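RTX toxin (PDB 6A7H) probably acts as a Ras/Rap1-specific endopeptidase of a bacterial toxin, inactivating the small GTPases Ras and Rap1. Local coordinates at residues A[130-135]-A[229-234]; A[124-129]-A[403-408]; A[138-143]-A[238-243]. One frame throughout, in Å; residues are numbered along the deposited sequence.

From the N terminus, the chain reaches the end of helix 119-129, where segment 124-129 meets the start of helix 405-422: contact 2, which closes the longest loop. The next residues, 130-135, pack on helix 229-237 in contact 1, and 138-143 join the start of helix 240-263 in contact 3. Contacts 1 and 3 both nest inside the loop of contact 2, and they cross each other, because their segments follow in the order 130-135, 138-143, 229-234, 238-243. P131 touches T403 and D130 touches H405 between contacts 1 and 2; L234 touches L243 between contacts 1 and 3. Contacts 2 and 3 stay about 13 Å apart at their nearest atoms.

Contact 1: A[130-135]-A[229-234]; sequences DPYLAP and AEMILL
A Met-aromatic contact between M231 and Y132 joins helix 229-237 to the loop that follows helix 119-129. The methyl end of the thioether does the touching: M231 CE stands over the middle of the Y132 ring, 3.5 Å from its centroid and 8° off the ring normal, a CH-pi contact that reaches all six ring carbons. The sulfur is set further back, with M231 SD 4.9 Å from the centroid of the Y132 ring. M231 CG lies anti to the backbone N (chi1 179°), and the bends at chi2 and chi3 then fold CE over the ring.

Three residues along the helix, L234 approaches the same tyrosine differently. L234 CD1 comes to the ring edge, near the plane, 3.8 Å from Y132 CE2, and the two side chains cross at about a right angle. One helical face thus supplies both a lid for the ring and a neighbour for its rim. E230 reaches out as an extended chain to the phenol end, where E230 CD lies 3.3 Å from Y132 OH. Its carboxylate is turned 59° against the ring plane, while OE1 accepts a weak hydrogen bond from Q196 NE2.

On the loop side, the backbone of Y132 is set by an Asx turn just beyond the helix: Y132 N donates to D130 OD1 at 3.0 Å, in a nearly straight bond that meets the oxygen from above the carboxylate plane. L133 N donates to D130 O at 2.9 Å. D130 thus accepts from two successive backbone N-H groups, Y132 through OD1 and L133 through its carbonyl O. The other carboxylate oxygen, D130 OD2, forms a salt bridge with R250 of helix 240-263, whose side chain also touches Y132.

Contact 2: A[124-129]-A[403-408]; sequences VRWANE and TEHGLM
W126 and H405 form a T-shaped (edge-to-face) pair where the last turns of helix 119-129 meet the start of helix 405-422. The imidazole stands on edge over the indole: H405 CD2 lies 3.6 Å from W126 CD2, and the two planes meet at 87°. This is the tightly packed, buried part. The far end of the indole is met by helix 405-422 itself, with W126 CH2 3.6 Å from the backbone H405 O and W126 CZ2 3.6 Å from M408 CE. M408 runs extended through chi2 and bends at chi3 (-56°), which brings its methyl obliquely to the six-membered ring. The imidazole is packed closely from helix 119-129 as well: the carbonyl carbon E129 C sits over one of its faces, off-centre toward the rim, and E129 CB is 3.6 Å from H405 CE1.

The looser side lies where E129 and T403, both partly exposed, meet at T403 CG2, 3.9 Å from E129 O. E129 OE1 lies at the imidazole edge, in its plane, 3.8 Å from H405 NE2, and close to the like-charged E447 OE1; the buried NE2 has no hydrogen-bonding partner in the model. The other ring nitrogen is held, which helps to fix the turn of the imidazole: H405 ND1 shares a 2.9 Å hydrogen bond with T403 OG1.

Contact 3: A[138-143]-A[238-243]; sequences GYKGET and ADQSYL
Q240 in the first turn of helix 240-263 reaches across to Y139, fastening the loop before strand 153-156 to the helix start. Q240 CB keeps its distance, 4.9 Å from Y139 O. With CG anti to the carbonyl carbon (chi1 -65°) and a bend at chi2, the chain curls back toward the loop: Q240 CG comes to 3.7 Å from Y139 O, and CD follows just beyond. At the tip, Q240 NE2 donates to Y139 O at 3.1 Å, coming from well above the carbonyl plane, and donates also to H137 O. The same nitrogen rests near G138 C and, more loosely, the K140 chain; NE2, not OE1, is the amide atom turned to Y139 O.

Beside it, Y139 N donates to A238 O at 2.8 Å in a nearly straight bond. G138, with positive phi, lies close against this carbonyl, and G138 CA is 3.9 Å from L243 CD1. D239 is the N-cap: its OD1 accepts from S241 N, and its OD2 is hydrogen-bonded to H154 NE2. A water accepts from Q240 N, donates to Y139 O and gives a weak bond to D239 OD2. Two donors therefore grip Y139 O, one side-chain amide serves two loop carbonyls, and the loop is held to the helix start mainly through its backbone.

Contact 1: A[130-135]-A[229-234]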
loop_
_atom_site.group_PDB
_atom_site.type_symbol
_atom_site.label_atom_id
_atom_site.label_comp_id
_atom_site.label_asym_id
_atom_site.label_seq_id
_atom_site.Cartn_x
_atom_site.Cartn_y
_atom_site.Cartn_z
ATOM N N ASP A 130 5.095 9.928 8.590
ATOM C CA ASP A 130 4.313 9.569 7.409
ATOM C C ASP A 130 2.842 9.896 7.653
ATOM O O ASP A 130 2.213 9.288 8.508
ATOM C CB ASP A 130 4.503 8.081 7.065
ATOM C CG ASP A 130 3.654 7.624 5.857
ATOM O OD1 ASP A 130 2.936 8.456 5.248
ATOM O OD2 ASP A 130 3.714 6.414 5.510
ATOM N N PRO A 131 2.280 10.839 6.874
ATOM C CA PRO A 131 0.881 11.242 7.093
ATOM C C PRO A 131 -0.106 10.083 7.029
ATOM O O PRO A 131 -1.145 10.160 7.663
ATOM C CB PRO A 131 0.622 12.246 5.957
ATOM C CG PRO A 131 1.989 12.794 5.630
ATOM C CD PRO A 131 2.900 11.591 5.766
ATOM N N TYR A 132 0.230 9.007 6.327
ATOM C CA TYR A 132 -0.702 7.885 6.195
ATOM C C TYR A 132 -0.719 6.967 7.415
ATOM O O TYR A 132 -1.596 6.101 7.536
ATOM C CB TYR A 132 -0.401 7.091 4.919
ATOM C CG TYR A 132 -1.071 7.727 3.713
ATOM C CD1 TYR A 132 -0.435 8.726 2.981
ATOM C CD2 TYR A 132 -2.367 7.373 3.350
ATOM C CE1 TYR A 132 -1.062 9.334 1.895
ATOM C CE2 TYR A 132 -3.000 7.973 2.275
ATOM C CZ TYR A 132 -2.346 8.950 1.552
ATOM O OH TYR A 132 -2.987 9.539 0.492
ATOM N N LEU A 133 0.213 7.178 8.340
ATOM C CA LEU A 133 0.239 6.406 9.592
ATOM C C LEU A 133 -0.317 7.191 10.773
ATOM O O LEU A 133 -0.390 6.675 11.890
ATOM C CB LEU A 133 1.658 5.943 9.913
ATOM C CG LEU A 133 2.154 4.855 8.962
ATOM C CD1 LEU A 133 3.643 4.624 9.175
ATOM C CD2 LEU A 133 1.351 3.551 9.133
ATOM N N ALA A 134 -0.679 8.443 10.518
ATOM C CA ALA A 134 -1.391 9.275 11.479
ATOM C C ALA A 134 -2.708 8.606 11.886
ATOM O O ALA A 134 -3.207 7.757 11.155
ATOM C CB ALA A 134 -1.652 10.663 10.875
ATOM N N PRO A 135 -3.263 8.967 13.061
ATOM C CA PRO A 135 -4.528 8.356 13.495
ATOM C C PRO A 135 -5.628 8.502 12.449
ATOM O O PRO A 135 -5.854 9.601 11.965
ATOM C CB PRO A 135 -4.877 9.130 14.770
ATOM C CG PRO A 135 -3.548 9.520 15.321
ATOM C CD PRO A 135 -2.695 9.839 14.108
ATOM N N ALA A 229 -8.954 14.845 -0.654
ATOM C CA ALA A 229 -10.139 13.997 -0.710
ATOM C C ALA A 229 -9.772 12.554 -0.372
ATOM O O ALA A 229 -10.507 11.871 0.348
ATOM C CB ALA A 229 -10.808 14.080 -2.087
ATOM N N GLU A 230 -8.628 12.093 -0.874
ATOM C CA GLU A 230 -8.209 10.722 -0.602
ATOM C C GLU A 230 -8.003 10.465 0.904
ATOM O O GLU A 230 -8.433 9.442 1.428
ATOM C CB GLU A 230 -6.929 10.384 -1.361
ATOM C CG GLU A 230 -6.498 8.964 -1.105
ATOM C CD GLU A 230 -5.187 8.600 -1.764
ATOM O OE1 GLU A 230 -4.591 9.467 -2.430
ATOM O OE2 GLU A 230 -4.760 7.432 -1.616
ATOM N N MET A 231 -7.351 11.393 1.592
ATOM C CA MET A 231 -7.093 11.239 3.021
ATOM C C MET A 231 -8.386 11.356 3.840
ATOM O O MET A 231 -8.575 10.641 4.830
ATOM C CB MET A 231 -6.072 12.278 3.488
ATOM C CG MET A 231 -5.741 12.233 4.985
ATOM S SD MET A 231 -4.865 10.735 5.480
ATOM C CE MET A 231 -3.412 10.829 4.440
ATOM N N ILE A 232 -9.269 12.263 3.429
ATOM C CA ILE A 232 -10.575 12.399 4.069
ATOM C C ILE A 232 -11.353 11.079 3.967
ATOM O O ILE A 232 -11.950 10.621 4.947
ATOM C CB ILE A 232 -11.408 13.545 3.444
ATOM C CG1 ILE A 232 -10.738 14.895 3.703
ATOM C CG2 ILE A 232 -12.814 13.559 3.998
ATOM C CD1 ILE A 232 -11.392 16.055 2.965
ATOM N N LEU A 233 -11.334 10.466 2.787
ATOM C CA LEU A 233 -12.057 9.215 2.587
ATOM C C LEU A 233 -11.592 8.167 3.590
ATOM O O LEU A 233 -12.416 7.444 4.160
ATOM C CB LEU A 233 -11.882 8.702 1.156
ATOM C CG LEU A 233 -12.724 9.390 0.072
ATOM C CD1 LEU A 233 -12.231 8.943 -1.292
ATOM C CD2 LEU A 233 -14.218 9.073 0.203
ATOM N N LEU A 234 -10.278 8.097 3.826
ATOM C CA LEU A 234 -9.746 7.162 4.819
ATOM C C LEU A 234 -10.180 7.516 6.252
ATOM O O LEU A 234 -10.721 6.664 6.972
ATOM C CB LEU A 234 -8.212 7.107 4.767
ATOM C CG LEU A 234 -7.486 6.345 3.659
ATOM C CD1 LEU A 234 -5.998 6.389 3.927
ATOM C CD2 LEU A 234 -7.967 4.906 3.563
#

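Contact 2: A[124-129]-A[403-408]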
loop_
_atom_site.group_PDB
_atom_site.type_symbol
_atom_site.label_atom_id
_atom_site.label_comp_id
_atom_site.label_asym_id
_atom_site.label_seq_id
_atom_site.Cartn_x
_atom_site.Cartn_y
_atom_site.Cartn_z
ATOM N N VAL A 124 9.243 3.649 14.164
ATOM C CA VAL A 124 8.783 4.742 15.009
ATOM C C VAL A 124 8.825 6.100 14.283
ATOM O O VAL A 124 7.901 6.915 14.399
ATOM C CB VAL A 124 9.630 4.823 16.298
ATOM C CG1 VAL A 124 9.384 6.149 17.034
ATOM C CG2 VAL A 124 9.315 3.650 17.189
ATOM N N ARG A 125 9.893 6.332 13.528
ATOM C CA ARG A 125 10.057 7.580 12.788
ATOM C C ARG A 125 8.991 7.705 11.669
ATOM O O ARG A 125 8.418 8.777 11.469
ATOM C CB ARG A 125 11.474 7.659 12.212
ATOM C CG ARG A 125 11.879 9.043 11.711
ATOM C CD ARG A 125 13.240 9.035 11.000
ATOM N NE ARG A 125 13.230 8.245 9.766
ATOM C CZ ARG A 125 13.944 7.140 9.576
ATOM N NH1 ARG A 125 14.742 6.689 10.534
ATOM N NH2 ARG A 125 13.868 6.490 8.423
ATOM N N TRP A 126 8.723 6.613 10.950
ATOM C CA TRP A 126 7.639 6.606 9.957
ATOM C C TRP A 126 6.286 6.874 10.604
ATOM O O TRP A 126 5.487 7.641 10.067
ATOM C CB TRP A 126 7.561 5.272 9.215
ATOM C CG TRP A 126 8.497 5.121 8.049
ATOM C CD1 TRP A 126 9.867 5.110 8.081
ATOM C CD2 TRP A 126 8.130 4.928 6.677
ATOM N NE1 TRP A 126 10.375 4.937 6.810
ATOM C CE2 TRP A 126 9.332 4.810 5.932
ATOM C CE3 TRP A 126 6.908 4.837 6.005
ATOM C CZ2 TRP A 126 9.338 4.598 4.559
ATOM C CZ3 TRP A 126 6.921 4.640 4.634
ATOM C CH2 TRP A 126 8.125 4.526 3.927
ATOM N N ALA A 127 6.032 6.240 11.752
ATOM C CA ALA A 127 4.751 6.399 12.440
ATOM C C ALA A 127 4.518 7.860 12.835
ATOM O O ALA A 127 3.379 8.298 12.982
ATOM C CB ALA A 127 4.679 5.507 13.666
ATOM N N ASN A 128 5.602 8.608 13.004
ATOM C CA ASN A 128 5.480 10.001 13.404
ATOM C C ASN A 128 5.513 10.969 12.243
ATOM O O ASN A 128 5.062 12.100 12.366
ATOM C CB ASN A 128 6.582 10.367 14.393
ATOM C CG ASN A 128 6.399 9.677 15.741
ATOM O OD1 ASN A 128 5.280 9.567 16.244
ATOM N ND2 ASN A 128 7.488 9.206 16.318
ATOM N N GLU A 129 6.049 10.540 11.112
ATOM C CA GLU A 129 6.288 11.487 10.042
ATOM C C GLU A 129 5.516 11.178 8.765
ATOM O O GLU A 129 5.313 12.064 7.937
ATOM C CB GLU A 129 7.788 11.553 9.759
ATOM C CG GLU A 129 8.605 11.961 10.966
ATOM C CD GLU A 129 10.101 11.891 10.703
ATOM O OE1 GLU A 129 10.499 11.431 9.607
ATOM O OE2 GLU A 129 10.882 12.295 11.590
ATOM N N THR A 403 5.347 14.682 1.950
ATOM C CA THR A 403 6.598 14.082 2.436
ATOM C C THR A 403 7.155 13.005 1.505
ATOM O O THR A 403 6.529 12.615 0.524
ATOM C CB THR A 403 6.454 13.446 3.859
ATOM O OG1 THR A 403 5.859 12.144 3.760
ATOM C CG2 THR A 403 5.635 14.345 4.808
ATOM N N GLU A 404 8.337 12.517 1.862
ATOM C CA GLU A 404 9.115 11.542 1.100
ATOM C C GLU A 404 8.621 10.105 1.301
ATOM O O GLU A 404 9.013 9.168 0.582
ATOM C CB GLU A 404 10.570 11.659 1.545
ATOM C CG GLU A 404 11.638 11.555 0.498
ATOM C CD GLU A 404 13.019 11.592 1.138
ATOM O OE1 GLU A 404 13.681 10.534 1.208
ATOM O OE2 GLU A 404 13.426 12.678 1.603
ATOM N N HIS A 405 7.757 9.912 2.286
ATOM C CA HIS A 405 7.394 8.557 2.652
ATOM C C HIS A 405 6.562 7.852 1.578
ATOM O O HIS A 405 6.668 6.630 1.411
ATOM C CB HIS A 405 6.661 8.561 3.996
ATOM C CG HIS A 405 7.496 9.100 5.115
ATOM N ND1 HIS A 405 7.699 10.450 5.306
ATOM C CD2 HIS A 405 8.214 8.473 6.078
ATOM C CE1 HIS A 405 8.493 10.631 6.347
ATOM N NE2 HIS A 405 8.816 9.448 6.834
ATOM N N GLY A 406 5.748 8.609 0.847
ATOM C CA GLY A 406 4.933 8.013 -0.199
ATOM C C GLY A 406 5.804 7.463 -1.317
ATOM O O GLY A 406 5.562 6.397 -1.858
ATOM N N LEU A 407 6.845 8.216 -1.631
ATOM C CA LEU A 407 7.809 7.840 -2.642
ATOM C C LEU A 407 8.524 6.558 -2.226
ATOM O O LEU A 407 8.658 5.622 -3.018
ATOM C CB LEU A 407 8.796 8.986 -2.828
ATOM C CG LEU A 407 9.345 9.336 -4.198
ATOM C CD1 LEU A 407 8.209 9.523 -5.190
ATOM C CD2 LEU A 407 10.160 10.603 -4.066
ATOM N N MET A 408 8.962 6.504 -0.972
ATOM C CA MET A 408 9.723 5.354 -0.498
ATOM C C MET A 408 8.811 4.147 -0.415
ATOM O O MET A 408 9.210 3.037 -0.758
ATOM C CB MET A 408 10.371 5.627 0.860
ATOM C CG MET A 408 11.534 6.590 0.778
ATOM S SD MET A 408 12.361 6.926 2.344
ATOM C CE MET A 408 11.049 7.503 3.384
#

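Contact 3: A[138-143]-A[238-243]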
loop_
_atom_site.group_PDB
_atom_site.type_symbol
_atom_site.label_atom_id
_atom_site.label_comp_id
_atom_site.label_asym_id
_atom_site.label_seq_id
_atom_site.Cartn_x
_atom_site.Cartn_y
_atom_site.Cartn_z
ATOM N N GLY A 138 -11.842 6.457 10.563
ATOM C CA GLY A 138 -12.598 5.640 9.624
ATOM C C GLY A 138 -14.080 5.563 9.973
ATOM O O GLY A 138 -14.558 6.290 10.840
ATOM N N TYR A 139 -14.805 4.676 9.296
ATOM C CA TYR A 139 -16.229 4.510 9.535
ATOM C C TYR A 139 -16.482 3.653 10.768
ATOM O O TYR A 139 -16.040 2.501 10.848
ATOM C CB TYR A 139 -16.926 3.879 8.327
ATOM C CG TYR A 139 -18.390 3.675 8.578
ATOM C CD1 TYR A 139 -19.292 4.718 8.400
ATOM C CD2 TYR A 139 -18.878 2.453 9.024
ATOM C CE1 TYR A 139 -20.643 4.545 8.646
ATOM C CE2 TYR A 139 -20.225 2.272 9.281
ATOM C CZ TYR A 139 -21.104 3.321 9.091
ATOM O OH TYR A 139 -22.444 3.139 9.347
ATOM N N LYS A 140 -17.208 4.214 11.726
ATOM C CA LYS A 140 -17.535 3.483 12.936
ATOM C C LYS A 140 -19.017 3.154 12.923
ATOM O O LYS A 140 -19.840 3.955 12.476
ATOM C CB LYS A 140 -17.165 4.295 14.178
ATOM C CG LYS A 140 -15.725 4.808 14.186
ATOM C CD LYS A 140 -14.779 3.877 14.944
ATOM C CE LYS A 140 -13.378 4.471 15.040
ATOM N NZ LYS A 140 -12.699 4.085 16.296
ATOM N N GLY A 141 -19.352 1.966 13.405
ATOM C CA GLY A 141 -20.727 1.510 13.400
ATOM C C GLY A 141 -20.869 0.251 12.569
ATOM O O GLY A 141 -19.912 -0.194 11.926
ATOM N N GLU A 142 -22.069 -0.320 12.584
ATOM C CA GLU A 142 -22.335 -1.564 11.885
ATOM C C GLU A 142 -22.281 -1.394 10.367
ATOM O O GLU A 142 -22.724 -0.382 9.818
ATOM C CB GLU A 142 -23.691 -2.116 12.305
ATOM C CG GLU A 142 -24.762 -1.048 12.422
ATOM C CD GLU A 142 -26.166 -1.626 12.472
ATOM O OE1 GLU A 142 -26.357 -2.777 12.021
ATOM O OE2 GLU A 142 -27.077 -0.924 12.963
ATOM N N THR A 143 -21.719 -2.404 9.712
ATOM C CA THR A 143 -21.602 -2.471 8.265
ATOM C C THR A 143 -22.223 -3.786 7.809
ATOM O O THR A 143 -22.098 -4.793 8.500
ATOM C CB THR A 143 -20.128 -2.393 7.817
ATOM O OG1 THR A 143 -19.401 -3.504 8.357
ATOM C CG2 THR A 143 -19.487 -1.099 8.310
ATOM N N ALA A 238 -13.335 4.999 5.813
ATOM C CA ALA A 238 -12.722 3.700 5.562
ATOM C C ALA A 238 -13.308 2.595 6.439
ATOM O O ALA A 238 -13.551 2.785 7.635
ATOM C CB ALA A 238 -11.217 3.779 5.762
ATOM N N ASP A 239 -13.549 1.439 5.833
ATOM C CA ASP A 239 -13.847 0.254 6.614
ATOM C C ASP A 239 -12.672 -0.050 7.551
ATOM O O ASP A 239 -11.508 0.102 7.163
ATOM C CB ASP A 239 -14.125 -0.937 5.703
ATOM C CG ASP A 239 -14.595 -2.141 6.474
ATOM O OD1 ASP A 239 -13.739 -2.909 6.979
ATOM O OD2 ASP A 239 -15.829 -2.305 6.588
ATOM N N GLN A 240 -12.979 -0.476 8.780
ATOM C CA GLN A 240 -11.959 -0.737 9.797
ATOM C C GLN A 240 -11.002 -1.876 9.403
ATOM O O GLN A 240 -9.805 -1.821 9.717
ATOM C CB GLN A 240 -12.619 -1.054 11.155
ATOM C CG GLN A 240 -13.405 0.107 11.785
ATOM C CD GLN A 240 -12.551 1.356 12.006
ATOM O OE1 GLN A 240 -11.494 1.298 12.634
ATOM N NE2 GLN A 240 -13.008 2.489 11.481
ATOM N N SER A 241 -11.526 -2.910 8.740
ATOM C CA SER A 241 -10.683 -3.994 8.231
ATOM C C SER A 241 -9.690 -3.436 7.219
ATOM O O SER A 241 -8.507 -3.792 7.231
ATOM C CB SER A 241 -11.518 -5.095 7.576
ATOM O OG SER A 241 -11.875 -6.078 8.509
ATOM N N TYR A 242 -10.183 -2.556 6.344
ATOM C CA TYR A 242 -9.339 -1.950 5.313
ATOM C C TYR A 242 -8.216 -1.140 5.960
ATOM O O TYR A 242 -7.057 -1.261 5.568
ATOM C CB TYR A 242 -10.178 -1.078 4.370
ATOM C CG TYR A 242 -9.411 -0.524 3.201
ATOM C CD1 TYR A 242 -8.612 -1.349 2.412
ATOM C CD2 TYR A 242 -9.490 0.829 2.867
ATOM C CE1 TYR A 242 -7.900 -0.838 1.331
ATOM C CE2 TYR A 242 -8.792 1.343 1.780
ATOM C CZ TYR A 242 -7.997 0.511 1.024
ATOM O OH TYR A 242 -7.298 1.014 -0.053
ATOM N N LEU A 243 -8.559 -0.343 6.972
ATOM C CA LEU A 243 -7.563 0.428 7.718
ATOM C C LEU A 243 -6.464 -0.456 8.299
ATOM O O LEU A 243 -5.281 -0.194 8.089
ATOM C CB LEU A 243 -8.231 1.225 8.833
ATOM C CG LEU A 243 -8.973 2.467 8.332
ATOM C CD1 LEU A 243 -9.541 3.251 9.485
ATOM C CD2 LEU A 243 -8.049 3.332 7.495
HETATM O O HOH W 1 -15.881 -0.303 9.218
#